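Local structure of beta-mannosidase (Trichoderma harzianum, 4CVU) at residues A[67-72]-A[396-401]; A[559-562]-A[566-569]; A[659-662]-A[666-669]; A[689-694]-A[739-744]; A[866-871]-A[926-931]. The protein probably hydrolyses beta-mannosidic linkages to release terminal mannose, as a fungal beta-mannosidase of glycoside hydrolase family 2. One frame throughout, in Å; residues are numbered along the deposited sequence.

Overall arrangement
The five contacts follow one another along the chain. None nests in or crosses another. Interaction 1 closes the longest loop, 324 residues, and joins the galactose-binding-like domain to the loop before helix 401-413. Interaction 2 is local and folds a glycosylated loop between strands 554-556 and 570-572 onto itself. Interaction 3, local and glycosylated, joins the loop after helix 638-655 to the start of helix 664-692. The far end of that helix enters interaction 4, which closes 45 residues onto strand 740-747; the centres of 3 and 4 are about 36 Å apart. Interaction 5 closes a loop of 55 residues within the C-terminal Ig-fold domain. Interactions 1 and 4 lie on opposite sides of the chain's centre.

Interaction 1 (A[67-72]-A[396-401]); sequences IGESNN and WPRVTS
E69 and R398 form a bidentate salt bridge between two loops far apart in sequence. R398 approaches end-on with both terminal nitrogens. NH1 donates to E69 OE1 at 2.8 Å, and NH2 donates to E69 OE2 at 2.9 Å. Both bonds are nearly straight, with angles of 172° and 168°. Each carboxylate oxygen uses its syn lone pair. The carboxylate and guanidinium planes are 15° apart, so the pair is close to flat. The R398 chain runs extended from CG to NE, which carries the charge across to the other loop. E69 bends at chi2 to turn its carboxylate to the arginine.

A second kind of bond acts inside segment 67-72. The N71 backbone N donates to E69 OE2 at 2.8 Å, from the anti side and tilted out of the carboxylate plane. OE2 is gripped by two donors, and the type I turn from E69 to N72 helps to set the carboxylate.

The remaining contact is packing. N71 ND2 lies 3.5 Å from R398 NH2, obliquely to the guanidinium; both are donors and they do not bond.

R398 NE makes a salt bridge to D393, so the arginine serves two acids. Segment 67-72, in the galactose-binding-like domain, follows helix 57-63, whose L59 touches R398. Segment 396-401 leads from strand 380-389, probably of the catalytic (beta/alpha)8 barrel of family 2 enzymes, into helix 401-413, where T400 is the N-cap.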
# COMPACT_ATOMS: atom_id res chain seq x y z
N ILE A 67 -0.01 8.13 12.69
CA ILE A 67 0.03 6.76 12.23
C ILE A 67 -0.76 6.58 10.93
O ILE A 67 -1.58 7.43 10.56
CB ILE A 67 -0.48 5.80 13.33
CG1 ILE A 67 -1.97 6.01 13.61
CG2 ILE A 67 0.33 6.02 14.59
CD1 ILE A 67 -2.56 4.94 14.56
N GLY A 68 -0.50 5.47 10.24
CA GLY A 68 -1.29 5.08 9.10
C GLY A 68 -2.53 4.29 9.53
O GLY A 68 -2.75 4.01 10.73
N GLU A 69 -3.35 3.95 8.58
CA GLU A 69 -4.60 3.33 8.85
C GLU A 69 -4.24 2.15 9.70
O GLU A 69 -3.32 1.44 9.39
CB GLU A 69 -5.27 2.86 7.57
CG GLU A 69 -6.30 1.74 7.74
CD GLU A 69 -7.39 2.02 8.77
OE1 GLU A 69 -7.96 3.08 8.81
OE2 GLU A 69 -7.74 1.12 9.57
N SER A 70 -4.92 2.03 10.83
CA SER A 70 -4.60 0.95 11.73
C SER A 70 -4.71 -0.43 11.10
O SER A 70 -3.88 -1.24 11.40
CB SER A 70 -5.42 0.99 12.98
OG SER A 70 -5.95 2.25 13.13
N ASN A 71 -5.68 -0.68 10.21
CA ASN A 71 -5.83 -2.04 9.60
C ASN A 71 -4.69 -2.48 8.67
O ASN A 71 -4.66 -3.61 8.26
CB ASN A 71 -7.14 -2.16 8.80
CG ASN A 71 -8.38 -2.09 9.68
OD1 ASN A 71 -8.38 -2.42 10.85
ND2 ASN A 71 -9.46 -1.69 9.08
N ASN A 72 -3.83 -1.55 8.26
CA ASN A 72 -2.76 -1.84 7.29
C ASN A 72 -1.59 -2.68 7.73
O ASN A 72 -1.14 -2.57 8.86
CB ASN A 72 -2.17 -0.51 6.75
CG ASN A 72 -3.14 0.24 5.84
OD1 ASN A 72 -4.25 -0.22 5.64
ND2 ASN A 72 -2.75 1.40 5.33
N TRP A 396 -15.18 1.19 17.18
CA TRP A 396 -16.63 1.36 17.10
C TRP A 396 -17.04 2.79 16.74
O TRP A 396 -17.94 2.97 15.94
CB TRP A 396 -17.32 0.90 18.40
CG TRP A 396 -17.71 -0.57 18.37
CD1 TRP A 396 -17.06 -1.61 18.97
CD2 TRP A 396 -18.80 -1.14 17.65
NE1 TRP A 396 -17.70 -2.81 18.68
CE2 TRP A 396 -18.78 -2.54 17.88
CE3 TRP A 396 -19.82 -0.61 16.86
CZ2 TRP A 396 -19.72 -3.38 17.36
CZ3 TRP A 396 -20.74 -1.44 16.34
CH2 TRP A 396 -20.71 -2.83 16.60
N PRO A 397 -16.33 3.79 17.26
CA PRO A 397 -16.74 5.13 16.87
C PRO A 397 -16.82 5.42 15.36
O PRO A 397 -17.62 6.26 14.96
CB PRO A 397 -15.69 6.01 17.53
CG PRO A 397 -15.31 5.26 18.76
CD PRO A 397 -15.26 3.83 18.26
N ARG A 398 -16.03 4.75 14.52
CA ARG A 398 -16.07 5.10 13.10
C ARG A 398 -17.10 4.28 12.34
O ARG A 398 -17.25 4.43 11.12
CB ARG A 398 -14.67 5.00 12.45
CG ARG A 398 -14.03 3.62 12.40
CD ARG A 398 -12.67 3.75 11.70
NE ARG A 398 -11.95 2.49 11.68
CZ ARG A 398 -10.82 2.30 11.01
NH1 ARG A 398 -10.24 3.32 10.37
NH2 ARG A 398 -10.24 1.12 10.99
N VAL A 399 -17.82 3.40 13.04
CA VAL A 399 -18.88 2.67 12.41
C VAL A 399 -20.07 3.56 12.12
O VAL A 399 -20.72 4.04 13.05
CB VAL A 399 -19.32 1.50 13.26
CG1 VAL A 399 -20.51 0.84 12.63
CG2 VAL A 399 -18.18 0.55 13.39
N THR A 400 -20.40 3.72 10.84
CA THR A 400 -21.42 4.61 10.40
C THR A 400 -22.74 3.95 10.06
O THR A 400 -22.86 2.69 9.88
CB THR A 400 -21.01 5.40 9.17
OG1 THR A 400 -20.80 4.49 8.06
CG2 THR A 400 -19.78 6.23 9.45
N SER A 401 -23.75 4.81 10.05
CA SER A 401 -25.09 4.48 9.59
C SER A 401 -25.11 3.94 8.14
O SER A 401 -25.72 2.90 7.85
CB SER A 401 -25.96 5.72 9.76
OG SER A 401 -27.20 5.57 9.17

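Interaction 2 (A[559-562]-A[566-569]); sequences YNTT and IYGD. With NAG (2-acetamido-2-deoxy-beta-D-glucopyranose), chain D.
T561 and T562 meet Y567 across a surface loop that carries an N-linked glycan. N560, T561 and T562 spell the glycosylation sequon Asn-X-Thr. N560 ND2 is bonded to C1 of the sugar at 1.5 Å. N560 is also the centre of an inverse gamma turn, closed by a weak bond from T561 N to Y559 O.

The contact itself depends on the Y567 ring. Its CG sits beside the backbone N (chi1 -47°), and the ring reaches over to segment 559-562. The T562 backbone N donates to Y567 OH at 3.1 Å, with an angle of 150°. That N lies near the plane of the ring, at its hydroxyl edge. T561 touches the same ring obliquely: its CG2 methyl is 3.6 Å from Y567 CE1. T561 CG2 is anti to the carbonyl carbon, which leaves this methyl, not OG1, against the ring. T562 CB comes to 3.9 Å from Y567 OH.

On the sugar side, the Y559 backbone N donates to the N-acetyl oxygen O7 of NAG at 3.0 Å. NAG is also hydrogen-bonded to E556 O. Y567 further touches N371 and N541.

The chemistry is mixed. One phenol oxygen satisfies a backbone N-H of the sequon while the ring beside it packs on a methyl, so the sequon residues meet Y567 by one polar and one apolar contact.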
# COMPACT_ATOMS: atom_id res chain seq x y z
N TYR A 559 -25.25 -32.61 31.44
CA TYR A 559 -24.93 -33.89 30.84
C TYR A 559 -25.82 -35.02 31.40
O TYR A 559 -25.49 -36.18 31.31
CB TYR A 559 -23.38 -34.13 30.85
CG TYR A 559 -22.66 -32.76 30.70
CD1 TYR A 559 -23.09 -31.82 29.73
CD2 TYR A 559 -21.70 -32.34 31.58
CE1 TYR A 559 -22.54 -30.54 29.62
CE2 TYR A 559 -21.15 -31.06 31.49
CZ TYR A 559 -21.56 -30.16 30.51
OH TYR A 559 -20.99 -28.91 30.44
N ASN A 560 -26.96 -34.63 31.97
CA ASN A 560 -27.99 -35.57 32.42
C ASN A 560 -28.81 -35.98 31.21
O ASN A 560 -29.95 -35.54 31.07
CB ASN A 560 -28.93 -34.96 33.46
CG ASN A 560 -28.24 -34.65 34.77
OD1 ASN A 560 -27.92 -35.55 35.54
ND2 ASN A 560 -28.01 -33.36 35.03
N THR A 561 -28.23 -36.81 30.36
CA THR A 561 -28.82 -37.13 29.07
C THR A 561 -29.18 -38.60 28.95
O THR A 561 -28.75 -39.44 29.75
CB THR A 561 -27.89 -36.74 27.92
OG1 THR A 561 -26.65 -37.43 28.08
CG2 THR A 561 -27.65 -35.24 27.91
N THR A 562 -29.99 -38.89 27.93
CA THR A 562 -30.39 -40.26 27.64
C THR A 562 -29.91 -40.59 26.23
O THR A 562 -29.97 -39.73 25.32
CB THR A 562 -31.92 -40.41 27.73
OG1 THR A 562 -32.37 -40.02 29.03
CG2 THR A 562 -32.32 -41.85 27.46
N ILE A 566 -32.12 -36.09 21.82
CA ILE A 566 -31.40 -34.98 21.16
C ILE A 566 -31.64 -33.68 21.94
O ILE A 566 -32.78 -33.41 22.35
CB ILE A 566 -31.87 -34.80 19.72
CG1 ILE A 566 -31.43 -35.98 18.88
CG2 ILE A 566 -31.30 -33.50 19.12
CD1 ILE A 566 -32.09 -36.05 17.53
N TYR A 567 -30.59 -32.89 22.12
CA TYR A 567 -30.67 -31.69 22.91
C TYR A 567 -29.84 -30.61 22.23
O TYR A 567 -28.81 -30.88 21.65
CB TYR A 567 -30.06 -31.90 24.30
CG TYR A 567 -30.52 -33.15 25.01
CD1 TYR A 567 -29.86 -34.36 24.81
CD2 TYR A 567 -31.62 -33.12 25.85
CE1 TYR A 567 -30.29 -35.52 25.47
CE2 TYR A 567 -32.06 -34.28 26.51
CZ TYR A 567 -31.38 -35.47 26.30
OH TYR A 567 -31.81 -36.64 26.94
N GLY A 568 -30.29 -29.39 22.35
CA GLY A 568 -29.41 -28.25 22.09
C GLY A 568 -29.18 -27.89 20.66
O GLY A 568 -29.56 -28.59 19.74
N ASP A 569 -28.52 -26.75 20.49
CA ASP A 569 -28.02 -26.35 19.21
C ASP A 569 -26.66 -26.99 18.92
O ASP A 569 -26.05 -27.58 19.81
CB ASP A 569 -27.95 -24.81 19.10
CG ASP A 569 -27.11 -24.16 20.19
OD1 ASP A 569 -26.72 -24.85 21.17
OD2 ASP A 569 -26.82 -22.90 20.04
C1 NAG D . -27.40 -32.82 36.24
C2 NAG D . -25.92 -32.60 36.51
C3 NAG D . -25.63 -32.04 37.90
C4 NAG D . -26.51 -30.82 38.16
C5 NAG D . -27.97 -31.16 37.87
C6 NAG D . -28.88 -29.95 37.99
C7 NAG D . -24.57 -34.13 35.16
C8 NAG D . -23.94 -35.50 35.09
N2 NAG D . -25.24 -33.86 36.29
O3 NAG D . -24.25 -31.72 37.96
O4 NAG D . -26.42 -30.37 39.49
O5 NAG D . -28.09 -31.61 36.55
O6 NAG D . -28.40 -28.91 37.20
O7 NAG D . -24.43 -33.33 34.22

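Interaction 3 (A[659-662]-A[666-669]); sequences PDKT and ANFS. With CD (cadmium ion), chain Q; NAG (2-acetamido-2-deoxy-beta-D-glucopyranose), chain H.
K661 and N667 bring their CA atoms within 4.6 Å of each other, the nearest CA pair of the two segments. Segment 659-662 is irregular, while 666-669 lies in the first turns of helix 664-692. The loop runs directly into the helix, so residues six apart in sequence come side by side.

The K661 backbone N donates to N667 OD1 at 2.9 Å. This donor stands above the amide plane of N667, 63° out of it. P659 C and D660 CA also come close to this oxygen. K661 CB packs on N667 CB at 3.7 Å and on A666 CB at 4.2 Å. The K661 chain then bends at chi2 and leads away, and its NZ is hydrogen-bonded to D938 O and T941 O near the C terminus.

N667, F668 and S669 form an Asn-X-Ser glycosylation sequon. N667 ND2 carries NAG through a bond of 1.5 Å to C1. With one amide, N667 thus serves the glycan through ND2 and the loop through OD1.

The sugar is held a second time, since NAG N2 donates to D660 OD1 at 3.0 Å. Both D660 oxygens, OD1 and OD2, bind a cadmium ion at 2.6 Å. P659 O accepts from W671 NE1, further along the helix.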
# COMPACT_ATOMS: atom_id res chain seq x y z
N PRO A 659 -4.95 -23.19 -9.31
CA PRO A 659 -4.42 -22.28 -10.33
C PRO A 659 -2.90 -22.35 -10.50
O PRO A 659 -2.18 -22.69 -9.57
CB PRO A 659 -4.84 -20.90 -9.83
CG PRO A 659 -6.03 -21.17 -8.99
CD PRO A 659 -5.81 -22.50 -8.35
N ASP A 660 -2.42 -21.98 -11.69
CA ASP A 660 -1.00 -21.86 -11.97
C ASP A 660 -0.77 -20.73 -12.98
O ASP A 660 -0.27 -20.94 -14.06
CB ASP A 660 -0.50 -23.19 -12.55
CG ASP A 660 1.00 -23.28 -12.59
OD1 ASP A 660 1.67 -22.89 -11.64
OD2 ASP A 660 1.51 -23.79 -13.59
N LYS A 661 -1.20 -19.54 -12.61
CA LYS A 661 -1.19 -18.37 -13.49
C LYS A 661 0.18 -17.75 -13.57
O LYS A 661 0.86 -17.59 -12.56
CB LYS A 661 -2.13 -17.29 -12.98
CG LYS A 661 -3.57 -17.72 -12.77
CD LYS A 661 -4.22 -17.81 -14.11
CE LYS A 661 -5.67 -18.13 -14.02
NZ LYS A 661 -6.12 -18.15 -15.43
N THR A 662 0.56 -17.36 -14.78
CA THR A 662 1.88 -16.87 -15.08
C THR A 662 2.09 -15.48 -14.45
O THR A 662 3.14 -15.22 -13.90
CB THR A 662 2.12 -16.89 -16.62
OG1 THR A 662 2.13 -18.26 -17.06
CG2 THR A 662 3.42 -16.22 -17.02
N ALA A 666 -2.44 -12.43 -10.84
CA ALA A 666 -3.58 -13.16 -11.27
C ALA A 666 -3.56 -14.52 -10.55
O ALA A 666 -4.60 -15.09 -10.23
CB ALA A 666 -3.55 -13.35 -12.78
N ASN A 667 -2.37 -15.02 -10.27
CA ASN A 667 -2.23 -16.31 -9.56
C ASN A 667 -2.77 -16.25 -8.10
O ASN A 667 -3.40 -17.20 -7.57
CB ASN A 667 -0.77 -16.75 -9.54
CG ASN A 667 -0.61 -18.25 -9.30
OD1 ASN A 667 -1.44 -19.02 -9.73
ND2 ASN A 667 0.48 -18.65 -8.63
N PHE A 668 -2.40 -15.16 -7.43
CA PHE A 668 -2.88 -14.86 -6.08
C PHE A 668 -4.39 -14.63 -6.14
O PHE A 668 -5.14 -15.25 -5.37
CB PHE A 668 -2.17 -13.62 -5.54
CG PHE A 668 -2.61 -13.22 -4.14
CD1 PHE A 668 -2.59 -14.14 -3.11
CD2 PHE A 668 -3.07 -11.93 -3.87
CE1 PHE A 668 -3.01 -13.79 -1.84
CE2 PHE A 668 -3.47 -11.57 -2.59
CZ PHE A 668 -3.44 -12.52 -1.57
N SER A 669 -4.86 -13.72 -7.01
CA SER A 669 -6.27 -13.50 -7.10
C SER A 669 -7.07 -14.80 -7.32
O SER A 669 -8.19 -14.95 -6.79
CB SER A 669 -6.61 -12.67 -8.28
OG SER A 669 -7.99 -12.42 -8.20
CD CD Q . 3.88 -23.75 -12.63
C1 NAG H . 0.76 -20.05 -8.34
C2 NAG H . 2.19 -20.45 -8.80
C3 NAG H . 2.60 -21.85 -8.38
C4 NAG H . 2.32 -22.03 -6.90
C5 NAG H . 0.85 -21.73 -6.61
C6 NAG H . 0.51 -21.88 -5.12
C7 NAG H . 3.20 -19.47 -10.77
C8 NAG H . 3.36 -19.47 -12.27
N2 NAG H . 2.37 -20.35 -10.23
O3 NAG H . 3.98 -22.00 -8.62
O4 NAG H . 2.61 -23.37 -6.53
O5 NAG H . 0.56 -20.41 -7.00
O6 NAG H . 1.33 -21.04 -4.33
O7 NAG H . 3.84 -18.69 -10.09

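Interaction 4 (A[689-694]-A[739-744]); sequences FYRRGS and HVIASA
R691 meets H739 and I741 in a buried contact of helix against strand. It sits where the C-terminal part of helix 664-692 abuts strand 740-747, an edge strand of an antiparallel sheet with 752-759 and 799-807. The sheet is probably part of the mannosidase Ig/CBM-like beta-sandwich, so the contact joins that sandwich to the long helix.

R691 carries the contact from the helix side. Its chain bends at chi3 (68°), which brings NH2 to H739 O. NH2 makes a weak hydrogen bond to H739 O at 3.3 Å, with an angle of 130°; the oxygen is at the edge of the guanidinium, near its plane. The I741 side chain comes from the opposite direction and covers one face. Its CD1 lies 3.8 Å from R691 NH1, and its CG1 is 4.1 Å above the plane, off the centre of the group.

The guanidinium has stronger partners at and just after the end of helix 729-736. NH1 donates to T736 O and E738 O. The positive charge is thus set among backbone carbonyls, with an isoleucine over its flat side. The H739 side chain starts away from R691, and its ring nitrogens bond to D317 and D760.

The backbone of R691 is fixed too: its O accepts from S694 N at 3.1 Å and from S694 OG at 2.8 Å, the latter nearly along the C=O axis.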
# COMPACT_ATOMS: atom_id res chain seq x y z
N PHE A 689 -28.61 -29.56 4.44
CA PHE A 689 -28.76 -30.69 5.40
C PHE A 689 -29.48 -30.26 6.70
O PHE A 689 -30.36 -30.96 7.20
CB PHE A 689 -27.37 -31.26 5.72
CG PHE A 689 -27.34 -32.18 6.90
CD1 PHE A 689 -27.56 -33.52 6.75
CD2 PHE A 689 -27.09 -31.67 8.16
CE1 PHE A 689 -27.53 -34.35 7.83
CE2 PHE A 689 -27.08 -32.50 9.26
CZ PHE A 689 -27.30 -33.84 9.10
N TYR A 690 -29.14 -29.08 7.22
CA TYR A 690 -29.85 -28.53 8.39
C TYR A 690 -31.33 -28.27 8.07
O TYR A 690 -32.22 -28.63 8.85
CB TYR A 690 -29.19 -27.25 8.92
CG TYR A 690 -27.77 -27.41 9.41
CD1 TYR A 690 -27.40 -28.53 10.18
CD2 TYR A 690 -26.77 -26.47 9.07
CE1 TYR A 690 -26.08 -28.70 10.58
CE2 TYR A 690 -25.47 -26.64 9.49
CZ TYR A 690 -25.12 -27.75 10.24
OH TYR A 690 -23.79 -27.92 10.67
N ARG A 691 -31.60 -27.66 6.91
CA ARG A 691 -32.96 -27.34 6.53
C ARG A 691 -33.87 -28.53 6.30
O ARG A 691 -35.00 -28.50 6.70
CB ARG A 691 -32.99 -26.52 5.29
CG ARG A 691 -32.48 -25.11 5.56
CD ARG A 691 -32.82 -24.26 4.37
NE ARG A 691 -34.27 -24.03 4.22
CZ ARG A 691 -34.79 -23.20 3.32
NH1 ARG A 691 -33.98 -22.51 2.50
NH2 ARG A 691 -36.10 -23.00 3.25
N ARG A 692 -33.38 -29.52 5.56
CA ARG A 692 -34.08 -30.82 5.42
C ARG A 692 -34.46 -31.46 6.76
O ARG A 692 -35.47 -32.18 6.90
CB ARG A 692 -33.21 -31.79 4.61
CG ARG A 692 -33.86 -33.15 4.39
CD ARG A 692 -32.98 -34.15 3.67
NE ARG A 692 -31.81 -34.51 4.46
CZ ARG A 692 -30.86 -35.34 4.05
NH1 ARG A 692 -30.92 -35.93 2.86
NH2 ARG A 692 -29.81 -35.58 4.84
N GLY A 693 -33.59 -31.27 7.75
CA GLY A 693 -33.85 -31.74 9.10
C GLY A 693 -35.13 -31.23 9.75
O GLY A 693 -35.58 -31.80 10.70
N SER A 694 -35.70 -30.14 9.22
CA SER A 694 -36.98 -29.61 9.68
C SER A 694 -38.07 -30.66 9.61
O SER A 694 -38.96 -30.67 10.44
CB SER A 694 -37.41 -28.41 8.81
OG SER A 694 -37.67 -28.80 7.46
N HIS A 739 -37.08 -19.55 0.19
CA HIS A 739 -38.25 -20.17 0.86
C HIS A 739 -38.45 -21.62 0.49
O HIS A 739 -38.70 -22.43 1.34
CB HIS A 739 -39.52 -19.35 0.62
CG HIS A 739 -39.49 -17.99 1.23
ND1 HIS A 739 -39.48 -17.78 2.59
CD2 HIS A 739 -39.45 -16.77 0.66
CE1 HIS A 739 -39.43 -16.48 2.83
NE2 HIS A 739 -39.42 -15.84 1.68
N VAL A 740 -38.34 -21.93 -0.80
CA VAL A 740 -38.53 -23.28 -1.33
C VAL A 740 -37.31 -23.64 -2.20
O VAL A 740 -37.01 -22.93 -3.16
CB VAL A 740 -39.82 -23.34 -2.19
CG1 VAL A 740 -40.18 -24.77 -2.56
CG2 VAL A 740 -40.99 -22.71 -1.44
N ILE A 741 -36.60 -24.70 -1.83
CA ILE A 741 -35.38 -25.12 -2.51
C ILE A 741 -35.43 -26.61 -2.84
O ILE A 741 -36.09 -27.38 -2.15
CB ILE A 741 -34.10 -24.82 -1.65
CG1 ILE A 741 -34.15 -25.56 -0.30
CG2 ILE A 741 -33.98 -23.31 -1.41
CD1 ILE A 741 -32.83 -25.56 0.46
N ALA A 742 -34.77 -26.96 -3.93
CA ALA A 742 -34.49 -28.35 -4.32
C ALA A 742 -33.01 -28.59 -4.08
O ALA A 742 -32.17 -27.83 -4.57
CB ALA A 742 -34.82 -28.56 -5.79
N SER A 743 -32.69 -29.65 -3.36
CA SER A 743 -31.36 -29.85 -2.86
C SER A 743 -30.85 -31.24 -3.24
O SER A 743 -31.60 -32.21 -3.11
CB SER A 743 -31.35 -29.70 -1.33
OG SER A 743 -31.66 -28.37 -0.91
N ALA A 744 -29.59 -31.31 -3.70
CA ALA A 744 -28.99 -32.57 -4.14
C ALA A 744 -28.06 -33.11 -3.08
O ALA A 744 -27.11 -32.45 -2.70
CB ALA A 744 -28.21 -32.38 -5.44

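Interaction 5 (A[866-871]-A[926-931]); sequences LSYNKS and KWTEQV
Y868 and T928 make the main contact, with the threonine methyl over the aromatic face. T928 CG2 is 3.7 Å from the centroid of the Y868 ring and 17° off its normal, a CH-pi interaction. The nearest ring atom is CE2, at 3.5 Å from CG2.

Y868 has CG anti to its backbone N (chi1 -176°), and its ring crosses the T928 side chain at about a right angle. In T928, OG1 stands between the backbone N and the carbonyl carbon (chi1 57°), and CG2 lies beside the backbone N. The methyl rather than the hydroxyl therefore faces the ring. The same methyl sits 3.6 Å above the W927 ring, over its centre, so it is lodged between two aromatic rings.

L866 and V931 meet at the other end. L866 also places CG opposite its N, and its CD2 reaches V931 CG1 at 4.2 Å and V931 O at 3.7 Å.

Strand 864-869 is an edge strand of a four-stranded antiparallel sheet in the Ig-fold domain. Segment 926-931 belongs to the loop between strands 911-921 and 932-934. Y868 also meets F875, and V931 touches F875 and F899.

No hydrogen bond crosses between the segments. K870 NZ and E929 OE2 are 5.1 Å apart, too far for a salt bridge, though a longer-range attraction is possible. The contact rests on methyl, ring and aliphatic groups.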
# COMPACT_ATOMS: atom_id res chain seq x y z
N LEU A 866 -20.22 -10.84 -22.23
CA LEU A 866 -20.77 -10.01 -21.19
C LEU A 866 -21.03 -8.64 -21.76
O LEU A 866 -20.19 -8.11 -22.49
CB LEU A 866 -19.78 -9.93 -20.01
CG LEU A 866 -20.14 -9.06 -18.81
CD1 LEU A 866 -21.31 -9.67 -18.08
CD2 LEU A 866 -18.95 -8.87 -17.85
N SER A 867 -22.20 -8.09 -21.46
CA SER A 867 -22.55 -6.73 -21.91
C SER A 867 -23.43 -6.10 -20.88
O SER A 867 -24.04 -6.79 -20.05
CB SER A 867 -23.26 -6.77 -23.28
OG SER A 867 -24.32 -7.71 -23.28
N TYR A 868 -23.51 -4.78 -20.93
CA TYR A 868 -24.34 -4.04 -20.01
C TYR A 868 -25.34 -3.16 -20.76
O TYR A 868 -24.99 -2.53 -21.76
CB TYR A 868 -23.50 -3.15 -19.09
CG TYR A 868 -24.31 -2.42 -18.05
CD1 TYR A 868 -24.88 -3.10 -16.98
CD2 TYR A 868 -24.48 -1.04 -18.12
CE1 TYR A 868 -25.63 -2.42 -16.00
CE2 TYR A 868 -25.20 -0.35 -17.14
CZ TYR A 868 -25.78 -1.05 -16.10
OH TYR A 868 -26.48 -0.39 -15.17
N ASN A 869 -26.56 -3.12 -20.24
CA ASN A 869 -27.65 -2.33 -20.84
C ASN A 869 -27.98 -1.21 -19.89
O ASN A 869 -28.47 -1.45 -18.80
CB ASN A 869 -28.86 -3.21 -21.13
CG ASN A 869 -29.96 -2.47 -21.90
OD1 ASN A 869 -30.46 -1.44 -21.44
ND2 ASN A 869 -30.34 -2.99 -23.08
N LYS A 870 -27.70 0.01 -20.30
CA LYS A 870 -27.86 1.16 -19.42
C LYS A 870 -29.31 1.55 -19.15
O LYS A 870 -29.59 2.25 -18.20
CB LYS A 870 -27.17 2.36 -20.02
CG LYS A 870 -25.67 2.21 -20.13
CD LYS A 870 -25.07 3.51 -20.65
CE LYS A 870 -23.61 3.67 -20.28
NZ LYS A 870 -22.81 2.70 -21.02
N SER A 871 -30.21 1.14 -20.01
CA SER A 871 -31.62 1.43 -19.81
C SER A 871 -32.20 0.44 -18.81
O SER A 871 -32.85 0.82 -17.86
CB SER A 871 -32.36 1.40 -21.15
OG SER A 871 -33.74 1.18 -20.95
N LYS A 926 -18.69 4.69 -14.66
CA LYS A 926 -17.86 3.89 -15.57
C LYS A 926 -17.56 2.48 -15.07
O LYS A 926 -16.95 1.71 -15.78
CB LYS A 926 -16.54 4.57 -15.85
CG LYS A 926 -16.69 5.97 -16.43
CD LYS A 926 -15.43 6.38 -17.19
CE LYS A 926 -15.64 7.72 -17.90
NZ LYS A 926 -16.49 7.59 -19.14
N TRP A 927 -17.91 2.18 -13.83
CA TRP A 927 -17.67 0.85 -13.24
C TRP A 927 -18.23 -0.32 -14.02
O TRP A 927 -17.73 -1.46 -13.91
CB TRP A 927 -18.21 0.80 -11.81
CG TRP A 927 -19.72 0.92 -11.72
CD1 TRP A 927 -20.46 2.08 -11.68
CD2 TRP A 927 -20.65 -0.16 -11.68
NE1 TRP A 927 -21.80 1.78 -11.61
CE2 TRP A 927 -21.95 0.41 -11.60
CE3 TRP A 927 -20.52 -1.56 -11.67
CZ2 TRP A 927 -23.10 -0.36 -11.54
CZ3 TRP A 927 -21.68 -2.34 -11.64
CH2 TRP A 927 -22.95 -1.74 -11.56
N THR A 928 -19.33 -0.08 -14.75
CA THR A 928 -20.01 -1.13 -15.53
C THR A 928 -19.10 -1.69 -16.62
O THR A 928 -19.12 -2.88 -16.89
CB THR A 928 -21.31 -0.60 -16.21
OG1 THR A 928 -21.01 0.52 -17.07
CG2 THR A 928 -22.29 -0.19 -15.17
N GLU A 929 -18.28 -0.82 -17.20
CA GLU A 929 -17.28 -1.19 -18.19
C GLU A 929 -16.10 -1.97 -17.62
O GLU A 929 -15.36 -2.56 -18.39
CB GLU A 929 -16.67 0.06 -18.82
CG GLU A 929 -17.66 0.96 -19.51
CD GLU A 929 -17.04 2.30 -19.87
OE1 GLU A 929 -15.79 2.41 -19.86
OE2 GLU A 929 -17.80 3.26 -20.15
N GLN A 930 -15.91 -1.92 -16.30
CA GLN A 930 -14.77 -2.59 -15.65
C GLN A 930 -15.22 -3.90 -15.04
O GLN A 930 -14.41 -4.63 -14.50
CB GLN A 930 -14.15 -1.70 -14.58
CG GLN A 930 -13.79 -0.28 -15.08
CD GLN A 930 -13.90 0.77 -13.97
OE1 GLN A 930 -13.98 0.44 -12.76
NE2 GLN A 930 -13.92 2.07 -14.37
N VAL A 931 -16.50 -4.21 -15.12
CA VAL A 931 -16.96 -5.50 -14.57
C VAL A 931 -16.42 -6.60 -15.44
O VAL A 931 -16.38 -6.42 -16.66
CB VAL A 931 -18.49 -5.58 -14.52
CG1 VAL A 931 -18.96 -6.97 -14.11
CG2 VAL A 931 -19.05 -4.53 -13.58